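Local coordinates for protein glycosyl hydrolase, BNR repeat (Ralstonia eutropha, PDB 3B7F) that folds as a seven-bladed beta-propeller and is possibly a hydrolase acting on glycosidic bonds, at residues Gly21-Leu26 with Asp349-Val354; Ile246-Asn251 with Arg291-Phe296. All blocks are in the same frame, centred on the assembly; numbering follows the deposited sequence.

Contact 1 (Gly21-Leu26 with Asp349-Val354); sequences GPVMLL and DAHAPV
H351 reaches across to G21 and V23, meeting one through the edge of its imidazole and the other through a face. The polar part is a single short hydrogen bond: H351 NE2 donates to G21 O over 2.6 Å, nearly straight at 166°. The oxygen lies close to the ring plane, where the N-H points, although the donor stands 29° out of the plane of the carbonyl it meets. This bond implies that NE2 carries a proton. G21 suits its place because its backbone angles would jam a side chain against the preceding carbonyl.

The apolar part is a CH-pi contact. V23 CG2 sits 3.8 Å from the centroid of the H351 ring, displaced toward the CE1-NE2 side of the rim. With CG2 beside the backbone N and CG1 anti to it (chi1 171°), the valine places that one methyl over a face of the ring, and the same methyl lies 3.9 Å from D349 OD2. Histidine suits the site by offering an edge N-H and a flat face at once; valine supplies the methyl for that face.

D349 shapes the loop that presents the histidine. Its OD1 accepts from H351 N at 2.9 Å, forming an Asx turn, and also from G355 N. OD2 is hydrogen-bonded to Y357 OH and salt-bridged to R42, which probably offsets the charge of the buried carboxylate.

Segment 21-26 leads into strand 24-29, between 385-391 and 32-38 in a blade closed by both chain ends. The loop 349-354 joins strands 346-348 and 356-359 of the adjacent blade; Y357 of that blade and W45 of V23's own blade also pack on V23.

Contact 2 (Ile246-Asn251 with Arg291-Phe296); sequences ILYQQN and RTVWVF. With EDO (1,2-ethanediol), chain H.
Q250, whose side chain crosses that of V295 at about a right angle, has its amide nitrogen held by two carbonyls: NE2 donates to N251 O over 3.0 Å and to D278 O. With CG anti to the backbone N (chi1 175°) and the chain bent at chi2 (64°), the amide brings OE1 to 3.9 Å from V295 CB. OE1 accepts from a water at 2.8 Å, and F296 N donates to that same water, which thus bridges the two segments. A glutamine suits the place because its amide can give and take at once.

The apolar half is a CH-pi contact between Y248 and V293. V293 CG2 stands 3.5 Å from the centroid of the tyrosine ring, just 3° off its normal, roughly equidistant from all six carbons; the broad aromatic face suits a valine methyl. The phenol oxygen passes on beside R291 CA and is hydrogen-bonded to P290 O, which holds the far end of the ring in place.

The segments belong to neighbouring blades, and their touching parts run almost the same way, 14° apart, without backbone pairing. The chemistry implies an interface that rests mainly on methyl-on-ring packing, with one water relaying a polar link between the segments.

How the contacts relate
Both contacts join neighbouring blades of the propeller, with their centres about 19 Å apart. Contact 2 lies between the sheet containing strands 234-239 and 246-251 and the sheet containing 282-285 and 293-297. Contact 1 lies between the sheet that includes strands 346-348 and 356-359 and the blade combining strands 24-29, 32-38 and 45-51 with 385-391. Along the chain, contact 2 is nested inside the long loop closed by contact 1, whose segments stand over 300 residues apart. The two also meet directly: V354 CG1 packs on W294 CH2 at 3.9 Å, linking strand 293-297 to the loop before strand 356-359. Contact 1 probably adds to the ring closure made by strands 24-29 and 385-391; contact 2 joins two successive mid-chain sheets.

Contact 1 (Gly21-Leu26 with Asp349-Val354)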
# COMPACT_ATOMS: atom_id res chain seq x y z
N GLY A 21 -22.86 6.03 -4.33
CA GLY A 21 -23.27 4.71 -4.77
C GLY A 21 -22.46 3.53 -4.20
O GLY A 21 -21.78 3.67 -3.18
N PRO A 22 -22.56 2.35 -4.84
CA PRO A 22 -21.90 1.15 -4.36
C PRO A 22 -20.40 1.26 -4.31
O PRO A 22 -19.80 1.89 -5.17
CB PRO A 22 -22.28 0.10 -5.41
CG PRO A 22 -23.56 0.54 -5.95
CD PRO A 22 -23.32 2.05 -6.08
N VAL A 23 -19.82 0.65 -3.28
CA VAL A 23 -18.38 0.52 -3.12
C VAL A 23 -18.00 -0.94 -3.37
O VAL A 23 -18.78 -1.87 -3.08
CB VAL A 23 -17.93 0.99 -1.71
CG1 VAL A 23 -16.46 0.68 -1.44
CG2 VAL A 23 -18.16 2.48 -1.55
N MSE A 24 -16.80 -1.15 -3.89
CA MSE A 24 -16.26 -2.45 -4.12
C MSE A 24 -14.94 -2.51 -3.39
O MSE A 24 -14.23 -1.52 -3.35
CB MSE A 24 -16.06 -2.69 -5.60
CG MSE A 24 -15.48 -4.08 -5.92
SE MSE A 24 -15.69 -4.59 -7.79
CE MSE A 24 -17.64 -4.87 -7.70
N LEU A 25 -14.64 -3.66 -2.79
CA LEU A 25 -13.35 -3.89 -2.13
C LEU A 25 -12.75 -5.08 -2.86
O LEU A 25 -13.44 -6.03 -3.09
CB LEU A 25 -13.49 -4.20 -0.64
CG LEU A 25 -14.19 -3.16 0.24
CD1 LEU A 25 -14.30 -3.74 1.64
CD2 LEU A 25 -13.47 -1.78 0.25
N LEU A 26 -11.48 -4.97 -3.24
CA LEU A 26 -10.73 -5.96 -4.00
C LEU A 26 -9.78 -6.56 -2.99
O LEU A 26 -8.87 -5.85 -2.55
CB LEU A 26 -9.96 -5.27 -5.12
CG LEU A 26 -10.67 -4.18 -5.94
CD1 LEU A 26 -9.69 -3.62 -7.03
CD2 LEU A 26 -11.96 -4.70 -6.54
N ASP A 349 -12.63 4.68 0.99
CA ASP A 349 -13.41 5.10 -0.18
C ASP A 349 -13.40 6.65 -0.27
O ASP A 349 -12.75 7.31 0.55
CB ASP A 349 -14.81 4.47 -0.17
CG ASP A 349 -15.71 4.97 0.95
OD1 ASP A 349 -15.70 6.18 1.25
OD2 ASP A 349 -16.45 4.13 1.51
N ALA A 350 -14.11 7.22 -1.26
CA ALA A 350 -14.20 8.66 -1.47
C ALA A 350 -15.63 9.16 -1.27
O ALA A 350 -16.01 10.19 -1.81
CB ALA A 350 -13.67 9.05 -2.87
N HIS A 351 -16.44 8.41 -0.51
CA HIS A 351 -17.81 8.83 -0.20
C HIS A 351 -17.78 9.90 0.87
O HIS A 351 -16.72 10.22 1.40
CB HIS A 351 -18.66 7.64 0.24
CG HIS A 351 -19.11 6.76 -0.88
ND1 HIS A 351 -18.29 6.42 -1.93
CD2 HIS A 351 -20.28 6.12 -1.09
CE1 HIS A 351 -18.95 5.63 -2.76
NE2 HIS A 351 -20.16 5.42 -2.26
N ALA A 352 -18.95 10.46 1.16
CA ALA A 352 -19.14 11.45 2.21
C ALA A 352 -20.18 10.88 3.17
O ALA A 352 -21.34 10.72 2.78
CB ALA A 352 -19.61 12.77 1.63
N PRO A 353 -19.78 10.50 4.41
CA PRO A 353 -18.45 10.48 4.99
C PRO A 353 -17.59 9.37 4.41
O PRO A 353 -18.10 8.41 3.88
CB PRO A 353 -18.70 10.20 6.47
CG PRO A 353 -20.03 9.81 6.60
CD PRO A 353 -20.78 10.00 5.34
N VAL A 354 -16.29 9.53 4.51
CA VAL A 354 -15.35 8.56 4.03
C VAL A 354 -15.44 7.29 4.87
O VAL A 354 -15.52 7.34 6.09
CB VAL A 354 -13.91 9.14 4.02
CG1 VAL A 354 -12.89 8.01 3.92
CG2 VAL A 354 -13.78 10.10 2.89

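Contact 2 (Ile246-Asn251 with Arg291-Phe296)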
# COMPACT_ATOMS: atom_id res chain seq x y z
N ILE A 246 2.22 17.09 0.47
CA ILE A 246 2.14 16.35 1.74
C ILE A 246 2.19 14.83 1.53
O ILE A 246 1.38 14.26 0.79
CB ILE A 246 0.87 16.73 2.55
CG1 ILE A 246 0.63 18.24 2.54
CG2 ILE A 246 0.95 16.16 3.99
CD1 ILE A 246 1.84 19.13 2.94
N LEU A 247 3.18 14.20 2.17
CA LEU A 247 3.37 12.75 2.18
C LEU A 247 3.27 12.26 3.63
O LEU A 247 3.67 12.96 4.56
CB LEU A 247 4.74 12.33 1.61
CG LEU A 247 4.92 12.30 0.08
CD1 LEU A 247 4.55 13.60 -0.56
CD2 LEU A 247 6.36 11.94 -0.25
N TYR A 248 2.68 11.08 3.80
CA TYR A 248 2.62 10.43 5.11
C TYR A 248 3.22 9.05 4.96
O TYR A 248 3.18 8.46 3.88
CB TYR A 248 1.21 10.33 5.65
CG TYR A 248 0.57 11.65 6.09
CD1 TYR A 248 -0.15 12.43 5.19
CD2 TYR A 248 0.62 12.07 7.42
CE1 TYR A 248 -0.77 13.60 5.59
CE2 TYR A 248 -0.02 13.23 7.84
CZ TYR A 248 -0.71 14.00 6.91
OH TYR A 248 -1.34 15.17 7.27
N GLN A 249 3.87 8.56 6.01
CA GLN A 249 4.32 7.17 5.98
C GLN A 249 4.20 6.47 7.32
O GLN A 249 4.32 7.10 8.37
CB GLN A 249 5.76 7.01 5.43
CG GLN A 249 6.87 7.62 6.28
CD GLN A 249 8.22 7.00 6.02
OE1 GLN A 249 8.39 5.81 6.20
NE2 GLN A 249 9.21 7.82 5.63
N GLN A 250 3.91 5.17 7.25
CA GLN A 250 4.01 4.27 8.39
C GLN A 250 5.34 3.57 8.13
O GLN A 250 5.53 2.96 7.10
CB GLN A 250 2.88 3.23 8.43
CG GLN A 250 3.04 2.22 9.54
CD GLN A 250 2.99 2.78 10.97
OE1 GLN A 250 1.91 2.90 11.55
NE2 GLN A 250 4.16 3.02 11.58
N ASN A 251 6.27 3.72 9.07
CA ASN A 251 7.61 3.17 8.99
C ASN A 251 7.75 2.16 10.12
O ASN A 251 6.99 2.17 11.10
CB ASN A 251 8.61 4.35 9.13
CG ASN A 251 10.06 4.01 8.76
OD1 ASN A 251 10.80 3.48 9.59
ND2 ASN A 251 10.50 4.44 7.57
N ARG A 291 -5.29 16.54 6.32
CA ARG A 291 -5.05 16.45 7.77
C ARG A 291 -5.53 15.13 8.39
O ARG A 291 -5.15 14.82 9.51
CB ARG A 291 -5.70 17.64 8.48
CG ARG A 291 -5.04 18.97 8.11
CD ARG A 291 -5.75 20.25 8.61
NE ARG A 291 -5.82 20.46 10.07
CZ ARG A 291 -4.82 20.83 10.88
NH1 ARG A 291 -3.57 20.97 10.44
NH2 ARG A 291 -5.06 21.02 12.18
N THR A 292 -6.34 14.35 7.65
CA THR A 292 -6.93 13.12 8.15
C THR A 292 -6.23 11.89 7.59
O THR A 292 -6.12 11.72 6.38
CB THR A 292 -8.44 13.07 7.90
OG1 THR A 292 -9.03 14.15 8.60
CG2 THR A 292 -9.05 11.72 8.40
N VAL A 293 -5.76 11.06 8.52
CA VAL A 293 -4.95 9.87 8.23
C VAL A 293 -5.31 8.82 9.25
O VAL A 293 -5.63 9.16 10.39
CB VAL A 293 -3.41 10.24 8.27
CG1 VAL A 293 -2.54 9.04 8.43
CG2 VAL A 293 -3.01 11.05 7.02
N TRP A 294 -5.29 7.55 8.81
CA TRP A 294 -5.58 6.37 9.64
C TRP A 294 -4.39 5.43 9.64
O TRP A 294 -3.78 5.26 8.59
CB TRP A 294 -6.78 5.58 9.10
CG TRP A 294 -8.06 6.29 9.20
CD1 TRP A 294 -8.89 6.28 10.25
CD2 TRP A 294 -8.66 7.14 8.21
NE1 TRP A 294 -9.99 7.05 10.00
CE2 TRP A 294 -9.86 7.61 8.76
CE3 TRP A 294 -8.30 7.55 6.92
CZ2 TRP A 294 -10.73 8.46 8.07
CZ3 TRP A 294 -9.16 8.38 6.21
CH2 TRP A 294 -10.37 8.82 6.79
N VAL A 295 -4.08 4.83 10.80
CA VAL A 295 -3.06 3.81 10.97
C VAL A 295 -3.65 2.60 11.76
O VAL A 295 -4.74 2.69 12.28
CB VAL A 295 -1.74 4.35 11.66
CG1 VAL A 295 -1.05 5.39 10.75
CG2 VAL A 295 -2.00 4.92 13.12
N PHE A 296 -2.94 1.47 11.76
CA PHE A 296 -3.33 0.28 12.52
C PHE A 296 -2.09 -0.18 13.35
O PHE A 296 -1.29 -1.00 12.88
CB PHE A 296 -3.82 -0.86 11.65
CG PHE A 296 -4.46 -1.96 12.47
CD1 PHE A 296 -3.70 -3.00 13.03
CD2 PHE A 296 -5.85 -1.92 12.75
CE1 PHE A 296 -4.32 -3.99 13.81
CE2 PHE A 296 -6.45 -2.90 13.52
CZ PHE A 296 -5.70 -3.94 14.05
C1 EDO H . -13.33 15.63 7.85
O1 EDO H . -12.35 15.92 6.84
C2 EDO H . -13.00 14.35 8.64
O2 EDO H . -11.71 14.34 9.30
O HOH W 1 -0.28 1.38 10.79